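DITP/XTP pyrophosphatase (Coxiella burnetii, PDB 3TQU) probably hydrolyses non-canonical purine nucleoside triphosphates such as XTP, dITP and ITP to monophosphate and diphosphate, cleansing the nucleotide pool. Local coordinates at residues Pro40-Thr45 against Ala53-Arg58; Leu69-Gly74 against Phe121-Ala126. All blocks are in the same frame, centred on the assembly; numbering follows the deposited sequence.

Interaction 1 of 2, residues Pro40-Thr45 against Ala53-Arg58. With CA (calcium ion), chain E.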
loop_
_atom_site.group_PDB
_atom_site.type_symbol
_atom_site.label_atom_id
_atom_site.label_comp_id
_atom_site.label_asym_id
_atom_site.label_seq_id
_atom_site.Cartn_x
_atom_site.Cartn_y
_atom_site.Cartn_z
ATOM N N PRO A 40 -10.836 -5.111 -21.020
ATOM C CA PRO A 40 -10.342 -3.820 -21.506
ATOM C C PRO A 40 -9.525 -3.096 -20.437
ATOM O O PRO A 40 -9.682 -3.380 -19.247
ATOM C CB PRO A 40 -11.629 -3.048 -21.794
ATOM C CG PRO A 40 -12.620 -3.615 -20.839
ATOM C CD PRO A 40 -12.270 -5.072 -20.689
ATOM N N ASP A 41 -8.654 -2.186 -20.858
ATOM C CA ASP A 41 -7.932 -1.337 -19.918
ATOM C C ASP A 41 -8.924 -0.469 -19.153
ATOM O O ASP A 41 -9.956 -0.067 -19.693
ATOM C CB ASP A 41 -6.934 -0.436 -20.650
ATOM C CG ASP A 41 -5.703 -1.184 -21.126
ATOM O OD1 ASP A 41 -5.682 -2.427 -21.044
ATOM O OD2 ASP A 41 -4.755 -0.521 -21.594
ATOM N N ILE A 42 -8.607 -0.185 -17.895
ATOM C CA ILE A 42 -9.401 0.733 -17.092
ATOM C C ILE A 42 -8.567 1.977 -16.816
ATOM O O ILE A 42 -7.347 1.894 -16.694
ATOM C CB ILE A 42 -9.843 0.082 -15.762
ATOM C CG1 ILE A 42 -10.765 1.022 -14.986
ATOM C CG2 ILE A 42 -8.629 -0.302 -14.927
ATOM C CD1 ILE A 42 -11.394 0.391 -13.761
ATOM N N GLU A 43 -9.221 3.130 -16.730
ATOM C CA GLU A 43 -8.517 4.397 -16.552
ATOM C C GLU A 43 -7.866 4.534 -15.175
ATOM O O GLU A 43 -8.490 4.263 -14.150
ATOM C CB GLU A 43 -9.466 5.573 -16.798
ATOM C CG GLU A 43 -8.808 6.935 -16.650
ATOM C CD GLU A 43 -9.780 8.084 -16.842
ATOM O OE1 GLU A 43 -10.962 7.821 -17.153
ATOM O OE2 GLU A 43 -9.364 9.251 -16.677
ATOM N N GLU A 44 -6.605 4.954 -15.160
ATOM C CA GLU A 44 -5.908 5.237 -13.913
ATOM C C GLU A 44 -6.263 6.633 -13.414
ATOM O O GLU A 44 -5.850 7.635 -13.996
ATOM C CB GLU A 44 -4.401 5.116 -14.106
ATOM C CG GLU A 44 -3.927 3.696 -14.338
ATOM C CD GLU A 44 -2.471 3.641 -14.728
ATOM O OE1 GLU A 44 -2.077 4.402 -15.634
ATOM O OE2 GLU A 44 -1.719 2.846 -14.126
ATOM N N THR A 45 -7.026 6.692 -12.328
ATOM C CA THR A 45 -7.545 7.960 -11.832
ATOM C C THR A 45 -7.010 8.316 -10.449
ATOM O O THR A 45 -7.393 9.337 -9.875
ATOM C CB THR A 45 -9.084 7.939 -11.784
ATOM O OG1 THR A 45 -9.518 6.859 -10.951
ATOM C CG2 THR A 45 -9.654 7.743 -13.177
ATOM N N ALA A 53 -2.508 0.921 -8.934
ATOM C CA ALA A 53 -2.219 -0.507 -8.909
ATOM C C ALA A 53 -3.449 -1.284 -8.456
ATOM O O ALA A 53 -3.802 -2.308 -9.044
ATOM C CB ALA A 53 -1.032 -0.800 -7.993
ATOM N N ILE A 54 -4.112 -0.787 -7.416
ATOM C CA ILE A 54 -5.318 -1.439 -6.913
ATOM C C ILE A 54 -6.465 -1.341 -7.913
ATOM O O ILE A 54 -7.162 -2.325 -8.167
ATOM C CB ILE A 54 -5.751 -0.861 -5.552
ATOM C CG1 ILE A 54 -4.774 -1.316 -4.467
ATOM C CG2 ILE A 54 -7.154 -1.310 -5.209
ATOM C CD1 ILE A 54 -4.917 -0.576 -3.162
ATOM N N ILE A 55 -6.652 -0.152 -8.479
ATOM C CA ILE A 55 -7.714 0.071 -9.453
ATOM C C ILE A 55 -7.635 -0.950 -10.582
ATOM O O ILE A 55 -8.646 -1.514 -10.992
ATOM C CB ILE A 55 -7.657 1.497 -10.040
ATOM C CG1 ILE A 55 -8.163 2.518 -9.014
ATOM C CG2 ILE A 55 -8.478 1.583 -11.320
ATOM C CD1 ILE A 55 -8.055 3.962 -9.479
ATOM N N LYS A 56 -6.424 -1.195 -11.067
ATOM C CA LYS A 56 -6.228 -2.065 -12.219
ATOM C C LYS A 56 -6.324 -3.546 -11.850
ATOM O O LYS A 56 -6.864 -4.348 -12.611
ATOM C CB LYS A 56 -4.898 -1.746 -12.908
ATOM C CG LYS A 56 -4.826 -0.314 -13.436
ATOM C CD LYS A 56 -3.585 -0.078 -14.281
ATOM C CE LYS A 56 -2.310 -0.251 -13.470
ATOM N NZ LYS A 56 -1.104 0.110 -14.275
ATOM N N ALA A 57 -5.812 -3.905 -10.678
ATOM C CA ALA A 57 -5.902 -5.283 -10.214
ATOM C C ALA A 57 -7.343 -5.663 -9.870
ATOM O O ALA A 57 -7.804 -6.750 -10.215
ATOM C CB ALA A 57 -4.982 -5.510 -9.018
ATOM N N ARG A 58 -8.054 -4.766 -9.195
ATOM C CA ARG A 58 -9.441 -5.034 -8.832
ATOM C C ARG A 58 -10.305 -5.215 -10.072
ATOM O O ARG A 58 -11.198 -6.062 -10.099
ATOM C CB ARG A 58 -10.020 -3.918 -7.966
ATOM C CG ARG A 58 -11.468 -4.184 -7.572
ATOM C CD ARG A 58 -12.225 -2.914 -7.223
ATOM N NE ARG A 58 -11.693 -2.240 -6.045
ATOM C CZ ARG A 58 -11.126 -1.040 -6.075
ATOM N NH1 ARG A 58 -11.016 -0.390 -7.222
ATOM N NH2 ARG A 58 -10.669 -0.491 -4.963
HETATM CA CA CA E . 0.579 4.202 -14.983
HETATM O O HOH W 1 1.098 5.831 -16.971
HETATM O O HOH W 2 3.179 4.312 -14.960
HETATM O O HOH W 3 1.174 1.806 -15.427
HETATM O O HOH W 4 0.395 3.329 -17.484
HETATM O O HOH W 5 0.288 6.160 -13.234
#

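Interaction 2 of 2, residues Leu69-Gly74 against Phe121-Ala126. With CA (calcium ion), chain E.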
loop_
_atom_site.group_PDB
_atom_site.type_symbol
_atom_site.label_atom_id
_atom_site.label_comp_id
_atom_site.label_asym_id
_atom_site.label_seq_id
_atom_site.Cartn_x
_atom_site.Cartn_y
_atom_site.Cartn_z
ATOM N N LEU A 69 -3.059 -9.340 -10.497
ATOM C CA LEU A 69 -1.895 -8.579 -10.077
ATOM C C LEU A 69 -1.672 -7.416 -11.029
ATOM O O LEU A 69 -1.692 -7.588 -12.252
ATOM C CB LEU A 69 -0.663 -9.483 -10.048
ATOM C CG LEU A 69 0.647 -8.904 -9.513
ATOM C CD1 LEU A 69 1.531 -10.020 -8.985
ATOM C CD2 LEU A 69 1.375 -8.090 -10.584
ATOM N N ALA A 70 -1.472 -6.229 -10.469
ATOM C CA ALA A 70 -1.194 -5.056 -11.282
ATOM C C ALA A 70 -0.107 -4.215 -10.633
ATOM O O ALA A 70 0.177 -4.365 -9.444
ATOM C CB ALA A 70 -2.457 -4.232 -11.479
ATOM N N ASP A 71 0.509 -3.336 -11.414
ATOM C CA ASP A 71 1.487 -2.415 -10.857
ATOM C C ASP A 71 1.282 -1.024 -11.424
ATOM O O ASP A 71 0.690 -0.857 -12.490
ATOM C CB ASP A 71 2.915 -2.880 -11.155
ATOM C CG ASP A 71 3.445 -2.334 -12.472
ATOM O OD1 ASP A 71 3.423 -3.070 -13.479
ATOM O OD2 ASP A 71 3.884 -1.165 -12.499
ATOM N N ASP A 72 1.765 -0.026 -10.695
ATOM C CA ASP A 72 1.908 1.309 -11.251
ATOM C C ASP A 72 3.286 1.837 -10.874
ATOM O O ASP A 72 3.815 1.518 -9.804
ATOM C CB ASP A 72 0.803 2.250 -10.769
ATOM C CG ASP A 72 0.809 3.567 -11.514
ATOM O OD1 ASP A 72 1.371 3.596 -12.624
ATOM O OD2 ASP A 72 0.264 4.569 -11.003
ATOM N N SER A 73 3.874 2.634 -11.756
ATOM C CA SER A 73 5.240 3.090 -11.556
ATOM C C SER A 73 5.421 4.521 -12.031
ATOM O O SER A 73 4.606 5.044 -12.790
ATOM C CB SER A 73 6.206 2.182 -12.311
ATOM O OG SER A 73 5.939 2.229 -13.704
ATOM N N GLY A 74 6.505 5.150 -11.598
ATOM C CA GLY A 74 6.779 6.502 -12.032
ATOM C C GLY A 74 8.054 7.070 -11.456
ATOM O O GLY A 74 8.725 6.443 -10.635
ATOM N N PHE A 121 12.704 6.376 -8.581
ATOM C CA PHE A 121 11.752 5.567 -9.331
ATOM C C PHE A 121 10.964 4.733 -8.333
ATOM O O PHE A 121 11.538 4.212 -7.374
ATOM C CB PHE A 121 12.477 4.616 -10.285
ATOM C CG PHE A 121 12.684 5.168 -11.664
ATOM C CD1 PHE A 121 11.603 5.552 -12.440
ATOM C CD2 PHE A 121 13.957 5.263 -12.200
ATOM C CE1 PHE A 121 11.791 6.050 -13.718
ATOM C CE2 PHE A 121 14.151 5.757 -13.481
ATOM C CZ PHE A 121 13.065 6.151 -14.237
ATOM N N HIS A 122 9.662 4.600 -8.564
ATOM C CA HIS A 122 8.810 3.800 -7.693
ATOM C C HIS A 122 8.073 2.742 -8.491
ATOM O O HIS A 122 7.594 3.007 -9.596
ATOM C CB HIS A 122 7.783 4.681 -6.978
ATOM C CG HIS A 122 8.387 5.684 -6.051
ATOM N ND1 HIS A 122 8.453 5.491 -4.688
ATOM C CD2 HIS A 122 8.957 6.889 -6.289
ATOM C CE1 HIS A 122 9.035 6.536 -4.126
ATOM N NE2 HIS A 122 9.349 7.399 -5.076
ATOM N N CYS A 123 7.977 1.543 -7.925
ATOM C CA CYS A 123 7.122 0.506 -8.480
ATOM C C CYS A 123 6.256 -0.077 -7.377
ATOM O O CYS A 123 6.769 -0.611 -6.391
ATOM C CB CYS A 123 7.945 -0.608 -9.123
ATOM S SG CYS A 123 6.932 -1.997 -9.696
ATOM N N VAL A 124 4.943 0.029 -7.540
ATOM C CA VAL A 124 4.020 -0.517 -6.558
ATOM C C VAL A 124 3.200 -1.614 -7.209
ATOM O O VAL A 124 2.507 -1.379 -8.199
ATOM C CB VAL A 124 3.075 0.560 -5.992
ATOM C CG1 VAL A 124 2.138 -0.051 -4.941
ATOM C CG2 VAL A 124 3.874 1.708 -5.394
ATOM N N ILE A 125 3.300 -2.812 -6.648
ATOM C CA ILE A 125 2.565 -3.969 -7.130
ATOM C C ILE A 125 1.431 -4.269 -6.164
ATOM O O ILE A 125 1.622 -4.257 -4.945
ATOM C CB ILE A 125 3.491 -5.202 -7.233
ATOM C CG1 ILE A 125 4.580 -4.953 -8.276
ATOM C CG2 ILE A 125 2.696 -6.460 -7.570
ATOM C CD1 ILE A 125 5.609 -6.064 -8.379
ATOM N N ALA A 126 0.247 -4.516 -6.707
ATOM C CA ALA A 126 -0.882 -4.938 -5.892
ATOM C C ALA A 126 -1.374 -6.293 -6.369
ATOM O O ALA A 126 -1.595 -6.496 -7.562
ATOM C CB ALA A 126 -2.004 -3.908 -5.946
HETATM CA CA CA E . 0.579 4.202 -14.983
HETATM O O HOH W 5 0.288 6.160 -13.234
HETATM O O HOH W 2 3.179 4.312 -14.960
HETATM O O HOH W 1 1.098 5.831 -16.971
HETATM O O HOH W 3 1.174 1.806 -15.427
HETATM O O HOH W 4 0.395 3.329 -17.484
#

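Interaction 1 of 2, residues Pro40-Thr45 against Ala53-Arg58
K56 and E44 meet in a salt bridge, NZ of the lysine lying 2.8 Å from OE2 of the glutamate. The ammonium group sits above the carboxylate, 43° out of its plane, while both oxygens of that carboxylate bind the calcium ion, OE1 at 2.7 Å. A bend at chi3 (-63°) folds the lysine chain so that its CD passes alongside the glutamate CG, 3.8 Å away, before NZ arrives at OE2. Away from the metal the packing is aliphatic. I42 and I55 cross at about a right angle, with CD1 of I42 4.0 Å from CG2 of I55, while CG2 of I42 rests over the backbone of K56. Farther along, CD1 of I55 reaches OG1 of T45 at 3.6 Å. The loop that carries E44 follows strand 29-33 and lies over the outer side of helix 49-64 in this HAM1 fold; here E44 and D72 share the calcium ion, in a site where magnesium is the probable physiological metal and the neighbouring E43 its predicted loop ligand. Five waters complete the shell. NZ of K56 is also hydrogen-bonded to the backbone O of D71, so the lysine ties the metal-binding loop to strand 68-77 and would partly offset the negative charge around the ion. At the N-terminal end of 40-45, P40 O accepts a hydrogen bond from NE2 of H59, one turn on from I55 along the helix, and D41 OD1 is hydrogen-bonded to Q12, a predicted substrate-binding residue.

Interaction 2 of 2, residues Leu69-Gly74 against Phe121-Ala126
L69 and I125 pack obliquely against each other, CD2 of the leucine 3.7 Å from CG2 of the isoleucine. With its CG anti to the backbone N (chi1 -175°), L69 brings CG as well as CD2 up to that methyl. D71 lies on the same face as I125, its CB 3.9 Å from CG1 of the isoleucine, and S73 and C123 follow as the next pair there. C123 and I125 are covered by helix 185-199, while the carboxylate of D71 finds a salt bridge with K16, a predicted substrate-binding residue. The other face carries A70, D72, H122, V124 and A126. Here D72 turns away from V124 toward the calcium ion, which OD1 binds at 2.6 Å; its OD2 takes hydrogen bonds from N52 and a metal-bound water. H122, buried on this face, meets the ring of H140 and is hydrogen-bonded to it through ND1. At the far end G74 O lies near the plane of the F121 ring, at its edge, 3.5 Å from CD1, and that ring stacks with H185.

The backbones form an antiparallel pair in the central sheet of the HAM1 fold, their axes at 161°. Six N-H to O=C bonds join A70 with A126, D72 with V124 and G74 with H122; A126 N to A70 O is the shortest at 2.7 Å, and V124 N to D72 O is nearly straight at 174°. Both backbone polar groups of D72 are thus engaged by V124, which fixes the root of the predicted proton acceptor, while N52 and the calcium ion hold the carboxylate: a metal ligand on a buried strand, pinned at backbone and side chain alike.

How the interactions relate
Interaction 1 closes before interaction 2 opens along the chain, and their centres lie 12 Å apart. Helix 49-64, which carries residues 53-58, leads directly into strand 68-77, which carries 69-74; the helix packs back on the sheet, with A70 lodged against the backbone of A53 and A57. Interaction 1 is a surface contact, whereas interaction 2 is buried near the centre of the chain, its two strands neighbours in the mixed sheet. Both reach the same calcium ion and its five waters, so one metal site joins a loop on the helix to the sheet core, beside residues predicted to bind the nucleotide.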